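PDB 2W2K: D-mandelate dehydrogenase from Rhodotorula graminis, which probably interconverts D-mandelate and its 2-keto acid using a nicotinamide adenine dinucleotide cofactor. Local coordinates for residues K189-P197 against L206-L217. Residues are numbered along the deposited sequence; the frame is centred on the assembly and turned at random.
Sequences KLVYYDVAP and LGAERVDSLEEL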
# COMPACT_ATOMS: atom_id res chain seq x y z
N LYS B 189 -7.15 -14.66 -3.63
CA LYS B 189 -7.15 -16.12 -3.41
C LYS B 189 -5.69 -16.61 -3.26
O LYS B 189 -4.79 -16.06 -3.90
CB LYS B 189 -7.80 -16.83 -4.60
CG LYS B 189 -9.25 -16.40 -4.91
CD LYS B 189 -9.77 -17.01 -6.23
CE LYS B 189 -11.23 -16.63 -6.46
N LEU B 190 -5.47 -17.66 -2.46
CA LEU B 190 -4.10 -18.10 -2.13
C LEU B 190 -3.74 -19.50 -2.69
O LEU B 190 -4.47 -20.46 -2.45
CB LEU B 190 -3.85 -18.10 -0.59
CG LEU B 190 -2.43 -18.49 -0.11
CD1 LEU B 190 -1.36 -17.45 -0.51
CD2 LEU B 190 -2.41 -18.71 1.41
N VAL B 191 -2.64 -19.57 -3.43
CA VAL B 191 -1.97 -20.86 -3.81
C VAL B 191 -0.53 -20.79 -3.28
O VAL B 191 0.08 -19.70 -3.31
CB VAL B 191 -2.01 -21.11 -5.34
CG1 VAL B 191 -1.34 -22.45 -5.71
CG2 VAL B 191 -3.47 -21.11 -5.83
N TYR B 192 -0.00 -21.90 -2.76
CA TYR B 192 1.38 -21.88 -2.20
C TYR B 192 2.28 -23.08 -2.50
O TYR B 192 1.79 -24.21 -2.69
CB TYR B 192 1.35 -21.63 -0.67
CG TYR B 192 1.02 -22.86 0.21
CD1 TYR B 192 2.04 -23.55 0.89
CD2 TYR B 192 -0.30 -23.29 0.41
CE1 TYR B 192 1.77 -24.66 1.72
CE2 TYR B 192 -0.59 -24.42 1.23
CZ TYR B 192 0.45 -25.09 1.88
OH TYR B 192 0.22 -26.19 2.71
N TYR B 193 3.59 -22.81 -2.50
CA TYR B 193 4.63 -23.85 -2.42
C TYR B 193 5.43 -23.67 -1.11
O TYR B 193 5.84 -22.54 -0.78
CB TYR B 193 5.60 -23.83 -3.64
CG TYR B 193 6.81 -24.71 -3.37
CD1 TYR B 193 6.80 -26.06 -3.69
CD2 TYR B 193 7.91 -24.20 -2.68
CE1 TYR B 193 7.89 -26.90 -3.35
CE2 TYR B 193 9.00 -25.02 -2.34
CZ TYR B 193 8.99 -26.35 -2.69
OH TYR B 193 10.06 -27.15 -2.32
N ASP B 194 5.62 -24.77 -0.36
CA ASP B 194 6.62 -24.80 0.74
C ASP B 194 7.18 -26.19 0.98
O ASP B 194 6.56 -27.21 0.62
CB ASP B 194 6.08 -24.22 2.05
CG ASP B 194 7.18 -23.48 2.86
OD1 ASP B 194 8.39 -23.51 2.46
OD2 ASP B 194 6.84 -22.83 3.85
N VAL B 195 8.35 -26.24 1.61
CA VAL B 195 9.00 -27.52 1.94
C VAL B 195 8.16 -28.38 2.92
O VAL B 195 8.29 -29.60 2.93
CB VAL B 195 10.45 -27.29 2.44
CG1 VAL B 195 11.29 -26.67 1.35
CG2 VAL B 195 10.47 -26.40 3.69
N ALA B 196 7.30 -27.75 3.72
CA ALA B 196 6.44 -28.48 4.65
C ALA B 196 4.99 -28.04 4.48
O ALA B 196 4.75 -26.89 4.11
CB ALA B 196 6.92 -28.26 6.09
N PRO B 197 4.01 -28.94 4.75
CA PRO B 197 2.61 -28.52 4.65
C PRO B 197 2.24 -27.53 5.74
O PRO B 197 2.76 -27.62 6.85
CB PRO B 197 1.83 -29.83 4.85
CG PRO B 197 2.74 -30.69 5.66
CD PRO B 197 4.13 -30.36 5.16
N LEU B 206 -7.04 -19.47 5.56
CA LEU B 206 -6.61 -18.72 4.36
C LEU B 206 -7.22 -19.23 3.07
O LEU B 206 -7.07 -18.60 2.02
CB LEU B 206 -5.07 -18.71 4.26
CG LEU B 206 -4.23 -18.07 5.38
CD1 LEU B 206 -2.71 -18.28 5.15
CD2 LEU B 206 -4.55 -16.57 5.54
N GLY B 207 -7.91 -20.37 3.14
CA GLY B 207 -8.38 -21.07 1.94
C GLY B 207 -7.21 -21.48 1.05
O GLY B 207 -7.31 -21.39 -0.18
N ALA B 208 -6.12 -21.93 1.68
CA ALA B 208 -4.84 -22.18 0.98
C ALA B 208 -4.85 -23.48 0.17
O ALA B 208 -5.24 -24.53 0.71
CB ALA B 208 -3.68 -22.20 2.00
N GLU B 209 -4.47 -23.41 -1.11
CA GLU B 209 -4.29 -24.62 -1.93
C GLU B 209 -2.79 -24.88 -2.15
O GLU B 209 -2.11 -24.02 -2.69
CB GLU B 209 -5.01 -24.48 -3.29
CG GLU B 209 -4.82 -25.71 -4.19
CD GLU B 209 -5.29 -25.50 -5.63
OE1 GLU B 209 -6.03 -24.53 -5.92
OE2 GLU B 209 -4.89 -26.33 -6.49
N ARG B 210 -2.28 -26.04 -1.72
CA ARG B 210 -0.86 -26.38 -1.92
C ARG B 210 -0.60 -26.99 -3.31
O ARG B 210 -1.38 -27.83 -3.80
CB ARG B 210 -0.38 -27.36 -0.81
CG ARG B 210 1.15 -27.53 -0.67
CD ARG B 210 1.54 -28.63 0.36
NE ARG B 210 2.99 -28.62 0.61
CZ ARG B 210 3.68 -29.57 1.25
NH1 ARG B 210 3.08 -30.66 1.72
NH2 ARG B 210 5.00 -29.43 1.40
N VAL B 211 0.50 -26.59 -3.95
CA VAL B 211 1.01 -27.28 -5.15
C VAL B 211 2.37 -27.93 -4.88
O VAL B 211 3.03 -27.60 -3.89
CB VAL B 211 1.03 -26.37 -6.44
CG1 VAL B 211 -0.40 -25.91 -6.80
CG2 VAL B 211 1.97 -25.16 -6.27
N ASP B 212 2.80 -28.85 -5.76
CA ASP B 212 4.01 -29.66 -5.51
C ASP B 212 5.34 -29.07 -5.99
O ASP B 212 6.41 -29.43 -5.46
CB ASP B 212 3.87 -31.08 -6.10
CG ASP B 212 2.64 -31.82 -5.56
OD1 ASP B 212 2.38 -31.76 -4.34
OD2 ASP B 212 1.95 -32.46 -6.38
N SER B 213 5.29 -28.17 -6.97
CA SER B 213 6.51 -27.61 -7.58
C SER B 213 6.47 -26.09 -7.82
O SER B 213 5.38 -25.48 -7.88
CB SER B 213 6.80 -28.32 -8.90
OG SER B 213 5.95 -27.85 -9.94
N LEU B 214 7.64 -25.48 -7.99
CA LEU B 214 7.74 -24.04 -8.28
C LEU B 214 7.19 -23.64 -9.66
O LEU B 214 6.63 -22.55 -9.81
CB LEU B 214 9.20 -23.55 -8.14
CG LEU B 214 9.79 -23.55 -6.73
CD1 LEU B 214 11.30 -23.56 -6.79
CD2 LEU B 214 9.25 -22.33 -5.93
N GLU B 215 7.38 -24.49 -10.67
CA GLU B 215 6.74 -24.24 -11.99
C GLU B 215 5.20 -24.28 -11.96
O GLU B 215 4.54 -23.46 -12.62
CB GLU B 215 7.37 -25.10 -13.11
CG GLU B 215 8.69 -24.44 -13.65
CD GLU B 215 9.41 -25.26 -14.74
OE1 GLU B 215 8.84 -25.43 -15.84
OE2 GLU B 215 10.55 -25.71 -14.50
N GLU B 216 4.62 -25.19 -11.18
CA GLU B 216 3.17 -25.21 -10.92
C GLU B 216 2.67 -23.92 -10.24
O GLU B 216 1.66 -23.31 -10.64
CB GLU B 216 2.81 -26.44 -10.06
CG GLU B 216 2.95 -27.76 -10.85
CD GLU B 216 2.80 -29.01 -9.99
OE1 GLU B 216 2.57 -28.91 -8.75
OE2 GLU B 216 2.88 -30.12 -10.58
N LEU B 217 3.41 -23.48 -9.22
CA LEU B 217 3.11 -22.20 -8.54
C LEU B 217 3.17 -21.02 -9.51
O LEU B 217 2.21 -20.24 -9.58
CB LEU B 217 4.05 -22.00 -7.33
CG LEU B 217 3.82 -20.89 -6.27
CD1 LEU B 217 4.20 -19.49 -6.79
CD2 LEU B 217 2.39 -20.92 -5.63
O HOH W 1 -7.78 -18.40 -0.75
O HOH W 2 -6.97 -20.79 -3.38
O HOH W 3 4.44 -27.43 -1.49
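One face of the Y192 ring carries the aliphatic chain of R210, whose CG stands 4.0 Å from the ring centroid and 26° off its normal, a CH-pi contact displaced toward the rim. The guanidinium plane lies only 10° from the ring plane; P197 N sits over one of its faces, and D194 O meets its edge, lying in the guanidinium plane and accepting from R210 NH2 at 2.8 Å. The Y193 ring takes D212 O at its edge, 3.6 Å from Y193 CE1. These groups decorate the beta-alpha-beta unit of a Rossmann fold, in which strand 209-210 forms the border of the parallel sheet. Parallel pairing follows from three backbone bonds: E209 N to L190 O, Y192 N to E209 O, and V211 N to Y192 O. On the V191 side, V191 CG1 packs against V211 CG1 at 3.7 Å, while L217 CD2 reaches the strand backbone. A chi1 of 79° sets Y192 CG between the backbone N and the carbonyl carbon, and the ring then lies against the methylenes of R210, with its hydroxyl bonded to E203 and A198 N. An alanine here is likely to leave the R210 methylenes without their aromatic floor and E203 without its hydroxyl partner. D194, an NAD(+)-binding residue, follows the strand; R210 NH2 holds the main-chain O of this same residue, while its OD2 accepts from L171 N. Water 3 completes that link, accepting from D194 N and R210 NE (2.8 Å from NE) and donating to V211 O.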